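6'''-hydroxyparomomycin C oxidase (Microbacterium trichothecenolyticum, PDB 7DVE) oxidises the C3 hydroxyl of the sugar in C-glycosides such as isoorientin and mangiferin, using bound FAD and passing the electrons to oxygen to give hydrogen peroxide. Local coordinates at residues V436-L439 with G440-L443; S465-W468 with G469-G472. All coordinates share one frame; numbering follows the deposited sequence.

In the fold
Both contacts are local turns in the long connection between strand 427-436 and strand 473-475, and contact 1 closes before contact 2 opens. Their centres are 32 Å apart and their nearest atoms about 18 Å, so they do not touch. Each contains a type II beta turn with glycine at its third position, and both are partly buried, but the settings differ. The centre of contact 1 is nearer the middle of the chain, about 14 Å from the chain's centre, and a second turn there delivers Leu443 to the flavin. The centre of contact 2 is about 23 Å from it, away from the annotated sites; there a glutamate side chain bonds to a backbone amide beyond the turn.

Contact 1 of 2, residues V436-L439 with G440-L443; sequences VMPL and GASL. With FAD (flavin-adenine dinucleotide), chain C.
The carbonyl oxygen of Pro438 takes the backbone N-H of Ala441, with 2.9 Å between Pro438 O and Ala441 N. The amide lies in the carbonyl plane, although its N-H points somewhat off the oxygen, at 144°. This bond closes a type II beta turn with Leu439 and Gly440 at its corners. Gly440 takes the positive phi (93°) of the third position, where the lack of a CB spares a collision with Leu439 O. The methyl of Ala441 looks back into the turn: Ala441 CB rests 3.0 Å from Pro438 O and 3.5 Å from Met437 CB. Met437 is bent at both chi2 and chi3, and this curl brings its terminal methyl back toward the same alanine, CE lying 4.1 Å from Ala441 CB. The chain then folds again in a type I turn, overlapping the first, in which Leu443 N bonds to Gly440 O at 3.1 Å. Asp297 fastens the pair of turns from outside, one carboxylate oxygen bonding Gly440 N and the other Ser442 OG. That buried hydroxyl is also bonded to the backbone N of Gln298 and of His444, so three bonds grip it. Leu443 ends the second turn. With CG anti to the carbonyl carbon (chi1 -42°), it turns its CD1 branch onto the face of the flavin at the dimethylbenzene end, 3.3 Å from FAD C8 and 3.5 Å from FAD C8M. Two overlapping beta turns thus carry the chain from strand 427-436 to the FAD pocket of this GMC oxidoreductase, immediately before His444, the inferred proton acceptor of the active site.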
ATOM      1  N   VAL A 436      -4.646  15.898 -13.640  1.00 49.22           N
ATOM      2  CA  VAL A 436      -4.061  14.558 -13.740  1.00 51.97           C
ATOM      3  C   VAL A 436      -2.710  14.581 -13.019  1.00 51.53           C
ATOM      4  O   VAL A 436      -1.777  15.240 -13.471  1.00 49.79           O
ATOM      5  CB  VAL A 436      -3.899  14.105 -15.204  1.00 52.45           C
ATOM      6  CG1 VAL A 436      -3.384  12.650 -15.257  1.00 46.90           C
ATOM      7  CG2 VAL A 436      -5.223  14.208 -15.971  1.00 50.97           C
ATOM      8  N   MET A 437      -2.595  13.845 -11.906  1.00 51.42           N
ATOM      9  CA  MET A 437      -1.360  13.822 -11.124  1.00 50.02           C
ATOM     10  C   MET A 437      -0.217  13.210 -11.947  1.00 47.68           C
ATOM     11  O   MET A 437      -0.457  12.464 -12.880  1.00 48.73           O
ATOM     12  CB  MET A 437      -1.563  13.002  -9.852  1.00 49.33           C
ATOM     13  CG  MET A 437      -2.477  13.633  -8.796  1.00 50.99           C
ATOM     14  SD  MET A 437      -1.947  15.253  -8.288  1.00 53.84           S
ATOM     15  CE  MET A 437      -0.396  14.855  -7.479  1.00 50.74           C
ATOM     16  N   PRO A 438       1.040  13.511 -11.629  1.00 49.66           N
ATOM     17  CA  PRO A 438       2.138  12.861 -12.357  1.00 46.50           C
ATOM     18  C   PRO A 438       2.191  11.365 -12.064  1.00 48.42           C
ATOM     19  O   PRO A 438       1.910  10.910 -10.948  1.00 46.21           O
ATOM     20  CB  PRO A 438       3.406  13.569 -11.851  1.00 46.06           C
ATOM     21  CG  PRO A 438       2.990  14.464 -10.743  1.00 49.74           C
ATOM     22  CD  PRO A 438       1.487  14.574 -10.715  1.00 47.43           C
ATOM     23  N   LEU A 439       2.588  10.597 -13.079  1.00 44.30           N
ATOM     24  CA  LEU A 439       2.564   9.150 -12.961  1.00 49.62           C
ATOM     25  C   LEU A 439       3.409   8.698 -11.780  1.00 49.99           C
ATOM     26  O   LEU A 439       4.469   9.265 -11.501  1.00 48.99           O
ATOM     27  CB  LEU A 439       3.045   8.497 -14.253  1.00 49.63           C
ATOM     28  CG  LEU A 439       2.134   8.890 -15.418  1.00 52.90           C
ATOM     29  CD1 LEU A 439       2.649   8.349 -16.751  1.00 53.16           C
ATOM     30  CD2 LEU A 439       0.707   8.441 -15.163  1.00 46.01           C
ATOM     31  N   GLY A 440       2.909   7.682 -11.073  1.00 47.24           N
ATOM     32  CA  GLY A 440       3.476   7.274  -9.810  1.00 47.10           C
ATOM     33  C   GLY A 440       2.820   7.915  -8.611  1.00 47.49           C
ATOM     34  O   GLY A 440       2.999   7.427  -7.486  1.00 49.97           O
ATOM     35  N   ALA A 441       2.048   8.982  -8.814  1.00 46.01           N
ATOM     36  CA  ALA A 441       1.457   9.692  -7.694  1.00 47.48           C
ATOM     37  C   ALA A 441       0.497   8.826  -6.887  1.00 49.39           C
ATOM     38  O   ALA A 441       0.319   9.091  -5.705  1.00 48.68           O
ATOM     39  CB  ALA A 441       0.732  10.935  -8.187  1.00 47.29           C
ATOM     40  N   SER A 442      -0.115   7.794  -7.487  1.00 48.40           N
ATOM     41  CA  SER A 442      -1.069   6.977  -6.737  1.00 50.80           C
ATOM     42  C   SER A 442      -0.408   6.173  -5.623  1.00 48.40           C
ATOM     43  O   SER A 442      -1.097   5.760  -4.690  1.00 46.22           O
ATOM     44  CB  SER A 442      -1.827   6.015  -7.676  1.00 49.01           C
ATOM     45  OG  SER A 442      -1.019   4.916  -8.070  1.00 46.77           O
ATOM     46  N   LEU A 443       0.909   5.955  -5.698  1.00 48.00           N
ATOM     47  CA  LEU A 443       1.662   5.099  -4.785  1.00 46.63           C
ATOM     48  C   LEU A 443       1.114   3.686  -4.729  1.00 47.78           C
ATOM     49  O   LEU A 443       1.390   2.962  -3.775  1.00 49.64           O
ATOM     50  CB  LEU A 443       1.721   5.674  -3.377  1.00 47.98           C
ATOM     51  CG  LEU A 443       1.975   7.173  -3.286  1.00 50.93           C
ATOM     52  CD1 LEU A 443       1.429   7.654  -1.957  1.00 49.35           C
ATOM     53  CD2 LEU A 443       3.449   7.480  -3.429  1.00 46.88           C
TER
HETATM   54  PA  FAD C 801       5.544  -0.917   2.249  1.00 52.71           P
HETATM   55  O1A FAD C 801       6.386  -0.054   1.385  1.00 53.98           O
HETATM   56  O2A FAD C 801       4.354  -0.329   2.907  1.00 51.84           O
HETATM   57  O5B FAD C 801       6.606  -1.496   3.316  1.00 55.82           O
HETATM   58  C5B FAD C 801       7.778  -2.163   2.840  1.00 52.77           C
HETATM   59  C4B FAD C 801       8.888  -2.033   3.851  1.00 54.23           C
HETATM   60  O4B FAD C 801      10.001  -2.803   3.307  1.00 55.29           O
HETATM   61  C3B FAD C 801       9.393  -0.578   3.939  1.00 56.76           C
HETATM   62  O3B FAD C 801       9.388  -0.183   5.324  1.00 55.53           O
HETATM   63  C2B FAD C 801      10.831  -0.723   3.418  1.00 54.00           C
HETATM   64  O2B FAD C 801      11.737   0.143   4.107  1.00 53.14           O
HETATM   65  C1B FAD C 801      11.174  -2.155   3.776  1.00 56.53           C
HETATM   66  N9A FAD C 801      12.344  -2.647   2.963  1.00 58.82           N
HETATM   67  C8A FAD C 801      12.368  -2.536   1.625  1.00 57.00           C
HETATM   68  N7A FAD C 801      13.513  -3.062   1.176  1.00 58.51           N
HETATM   69  C5A FAD C 801      14.211  -3.496   2.228  1.00 61.01           C
HETATM   70  C6A FAD C 801      15.401  -4.108   2.308  1.00 63.10           C
HETATM   71  N6A FAD C 801      16.031  -4.324   1.153  1.00 63.88           N
HETATM   72  N1A FAD C 801      15.939  -4.490   3.482  1.00 63.15           N
HETATM   73  C2A FAD C 801      15.217  -4.230   4.648  1.00 63.43           C
HETATM   74  N3A FAD C 801      13.964  -3.598   4.542  1.00 60.31           N
HETATM   75  C4A FAD C 801      13.487  -3.245   3.336  1.00 60.47           C
HETATM   76  N1  FAD C 801      -2.947   2.422   0.136  1.00 46.90           N
HETATM   77  C2  FAD C 801      -4.265   2.004   0.192  1.00 48.94           C
HETATM   78  O2  FAD C 801      -4.502   0.823  -0.031  1.00 47.44           O
HETATM   79  N3  FAD C 801      -5.288   2.923   0.481  1.00 49.43           N
HETATM   80  C4  FAD C 801      -4.967   4.269   0.766  1.00 46.34           C
HETATM   81  O4  FAD C 801      -5.873   5.062   1.042  1.00 44.99           O
HETATM   82  C4X FAD C 801      -3.637   4.671   0.705  1.00 47.60           C
HETATM   83  N5  FAD C 801      -3.264   5.958   0.910  1.00 48.00           N
HETATM   84  C5X FAD C 801      -1.939   6.276   0.978  1.00 47.91           C
HETATM   85  C6  FAD C 801      -1.526   7.575   1.329  1.00 46.89           C
HETATM   86  C7  FAD C 801      -0.183   7.913   1.462  1.00 47.81           C
HETATM   87  C7M FAD C 801       0.237   9.350   1.860  1.00 47.59           C
HETATM   88  C8  FAD C 801       0.789   6.938   1.232  1.00 47.10           C
HETATM   89  C8M FAD C 801       2.280   7.299   1.372  1.00 46.92           C
HETATM   90  C9  FAD C 801       0.390   5.643   0.873  1.00 48.01           C
HETATM   91  C9A FAD C 801      -0.968   5.303   0.736  1.00 46.91           C
HETATM   92  N10 FAD C 801      -1.358   4.060   0.372  1.00 48.35           N
HETATM   93  C10 FAD C 801      -2.651   3.730   0.395  1.00 47.89           C
HETATM   94  C1' FAD C 801      -0.395   2.998  -0.035  1.00 47.91           C
HETATM   95  C2' FAD C 801      -0.011   2.005   1.069  1.00 49.69           C
HETATM   96  O2' FAD C 801       0.751   2.707   2.065  1.00 49.02           O
HETATM   97  C3' FAD C 801       0.782   0.797   0.466  1.00 48.66           C
HETATM   98  O3' FAD C 801      -0.035   0.107  -0.490  1.00 49.14           O
HETATM   99  C4' FAD C 801       1.136  -0.229   1.543  1.00 50.60           C
HETATM  100  O4' FAD C 801       1.899   0.397   2.564  1.00 49.37           O
HETATM  101  C5' FAD C 801       1.972  -1.387   0.932  1.00 52.64           C
HETATM  102  O5' FAD C 801       2.493  -2.235   1.975  1.00 52.08           O
HETATM  103  P   FAD C 801       3.808  -3.162   1.805  1.00 53.84           P
HETATM  104  O1P FAD C 801       4.257  -3.740   3.102  1.00 54.13           O
HETATM  105  O2P FAD C 801       3.500  -4.066   0.677  1.00 54.87           O
HETATM  106  O3P FAD C 801       5.060  -2.209   1.425  1.00 54.12           O

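Contact 2 of 2, residues S465-W468 with G469-G472; sequences SEVW and GAPG
Glu466 reaches past the turn to Gly472. From CB, chi1 (-164°) turns CG away from the residue's own backbone N, to 3.9 Å from Gly472 N; the extended chain beyond it then carries Glu466 CD to 3.7 Å from Gly472 N. At the tip, Glu466 OE2 accepts the amide of Gly472 at 2.7 Å through its anti lone pair, the one facing away from OE1, and the N-H is nearly straight at 166°. The same oxygen lies against the proline next door, OE2 to Pro471 CA being 3.3 Å. Within this wider loop sits a type II turn from Val467 to Ala470, closed by Ala470 N to Val467 O at 3.2 Å. Here the donor stands 43° out of the carbonyl plane, so the bond misses the lone pairs. On the flank of the turn two methyls meet, Val467 CG2 and Ala470 CB, 3.4 Å apart. The indole of Trp468 is held elsewhere, its NE1 bonded to Ser459 OG. Backbone bonds join Ser465 to Val475 and Val467 to Leu473, so the chain doubles back on itself and enters strand 473-475, an outermost strand of the parallel sheet; Gly472 bonds to Val268 of the adjoining strand 267-270, and Pro471 to Ala247 of strand 246-254.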
ATOM      1  N   SER A 465       1.837 -17.471  -3.297  1.00 65.31           N
ATOM      2  CA  SER A 465       2.857 -16.427  -3.284  1.00 68.18           C
ATOM      3  C   SER A 465       4.283 -16.970  -3.270  1.00 67.84           C
ATOM      4  O   SER A 465       5.223 -16.212  -2.981  1.00 67.22           O
ATOM      5  CB  SER A 465       2.658 -15.475  -2.098  1.00 63.81           C
ATOM      6  OG  SER A 465       1.411 -14.808  -2.203  1.00 65.26           O
ATOM      7  N   GLU A 466       4.480 -18.246  -3.573  1.00 65.65           N
ATOM      8  CA  GLU A 466       5.814 -18.829  -3.612  1.00 70.78           C
ATOM      9  C   GLU A 466       6.396 -18.696  -5.017  1.00 70.49           C
ATOM     10  O   GLU A 466       5.734 -19.053  -5.994  1.00 70.38           O
ATOM     11  CB  GLU A 466       5.748 -20.295  -3.199  1.00 69.66           C
ATOM     12  CG  GLU A 466       7.065 -20.913  -2.821  1.00 70.29           C
ATOM     13  CD  GLU A 466       6.890 -22.351  -2.357  1.00 72.36           C
ATOM     14  OE1 GLU A 466       5.752 -22.873  -2.440  1.00 72.36           O
ATOM     15  OE2 GLU A 466       7.892 -22.953  -1.915  1.00 74.26           O
ATOM     16  N   VAL A 467       7.628 -18.193  -5.124  1.00 69.46           N
ATOM     17  CA  VAL A 467       8.158 -17.839  -6.439  1.00 72.27           C
ATOM     18  C   VAL A 467       8.598 -19.099  -7.181  1.00 73.09           C
ATOM     19  O   VAL A 467       9.250 -19.990  -6.618  1.00 73.21           O
ATOM     20  CB  VAL A 467       9.295 -16.795  -6.337  1.00 74.20           C
ATOM     21  CG1 VAL A 467       8.975 -15.683  -5.312  1.00 66.26           C
ATOM     22  CG2 VAL A 467      10.646 -17.423  -6.071  1.00 74.23           C
ATOM     23  N   TRP A 468       8.194 -19.191  -8.446  1.00 72.93           N
ATOM     24  CA  TRP A 468       8.560 -20.316  -9.297  1.00 75.64           C
ATOM     25  C   TRP A 468      10.070 -20.507  -9.341  1.00 77.50           C
ATOM     26  O   TRP A 468      10.813 -19.584  -9.679  1.00 79.17           O
ATOM     27  CB  TRP A 468       8.045 -20.080 -10.714  1.00 75.19           C
ATOM     28  CG  TRP A 468       6.580 -19.775 -10.808  1.00 73.92           C
ATOM     29  CD1 TRP A 468       6.010 -18.611 -11.239  1.00 69.85           C
ATOM     30  CD2 TRP A 468       5.497 -20.661 -10.491  1.00 73.85           C
ATOM     31  NE1 TRP A 468       4.640 -18.718 -11.213  1.00 69.72           N
ATOM     32  CE2 TRP A 468       4.300 -19.966 -10.749  1.00 71.77           C
ATOM     33  CE3 TRP A 468       5.425 -21.978 -10.017  1.00 75.57           C
ATOM     34  CZ2 TRP A 468       3.037 -20.544 -10.549  1.00 72.90           C
ATOM     35  CZ3 TRP A 468       4.161 -22.551  -9.804  1.00 74.82           C
ATOM     36  CH2 TRP A 468       2.990 -21.835 -10.079  1.00 72.38           C
ATOM     37  N   GLY A 469      10.527 -21.716  -9.020  1.00 77.98           N
ATOM     38  CA  GLY A 469      11.929 -22.038  -9.151  1.00 79.41           C
ATOM     39  C   GLY A 469      12.781 -21.756  -7.934  1.00 81.07           C
ATOM     40  O   GLY A 469      13.930 -22.221  -7.880  1.00 85.80           O
ATOM     41  N   ALA A 470      12.268 -21.001  -6.959  1.00 79.81           N
ATOM     42  CA  ALA A 470      12.924 -20.802  -5.670  1.00 78.69           C
ATOM     43  C   ALA A 470      11.938 -21.206  -4.581  1.00 79.02           C
ATOM     44  O   ALA A 470      11.303 -20.348  -3.947  1.00 77.68           O
ATOM     45  CB  ALA A 470      13.400 -19.364  -5.491  1.00 76.44           C
ATOM     46  N   PRO A 471      11.775 -22.504  -4.344  1.00 79.94           N
ATOM     47  CA  PRO A 471      10.861 -22.948  -3.287  1.00 79.01           C
ATOM     48  C   PRO A 471      11.312 -22.421  -1.934  1.00 80.75           C
ATOM     49  O   PRO A 471      12.508 -22.290  -1.663  1.00 83.80           O
ATOM     50  CB  PRO A 471      10.932 -24.479  -3.352  1.00 80.31           C
ATOM     51  CG  PRO A 471      11.852 -24.828  -4.452  1.00 80.74           C
ATOM     52  CD  PRO A 471      12.477 -23.608  -5.020  1.00 80.67           C
ATOM     53  N   GLY A 472      10.336 -22.090  -1.090  1.00 77.60           N
ATOM     54  CA  GLY A 472      10.618 -21.470   0.182  1.00 77.48           C
ATOM     55  C   GLY A 472      10.815 -19.971   0.131  1.00 75.83           C
ATOM     56  O   GLY A 472      10.831 -19.328   1.188  1.00 73.47           O
TER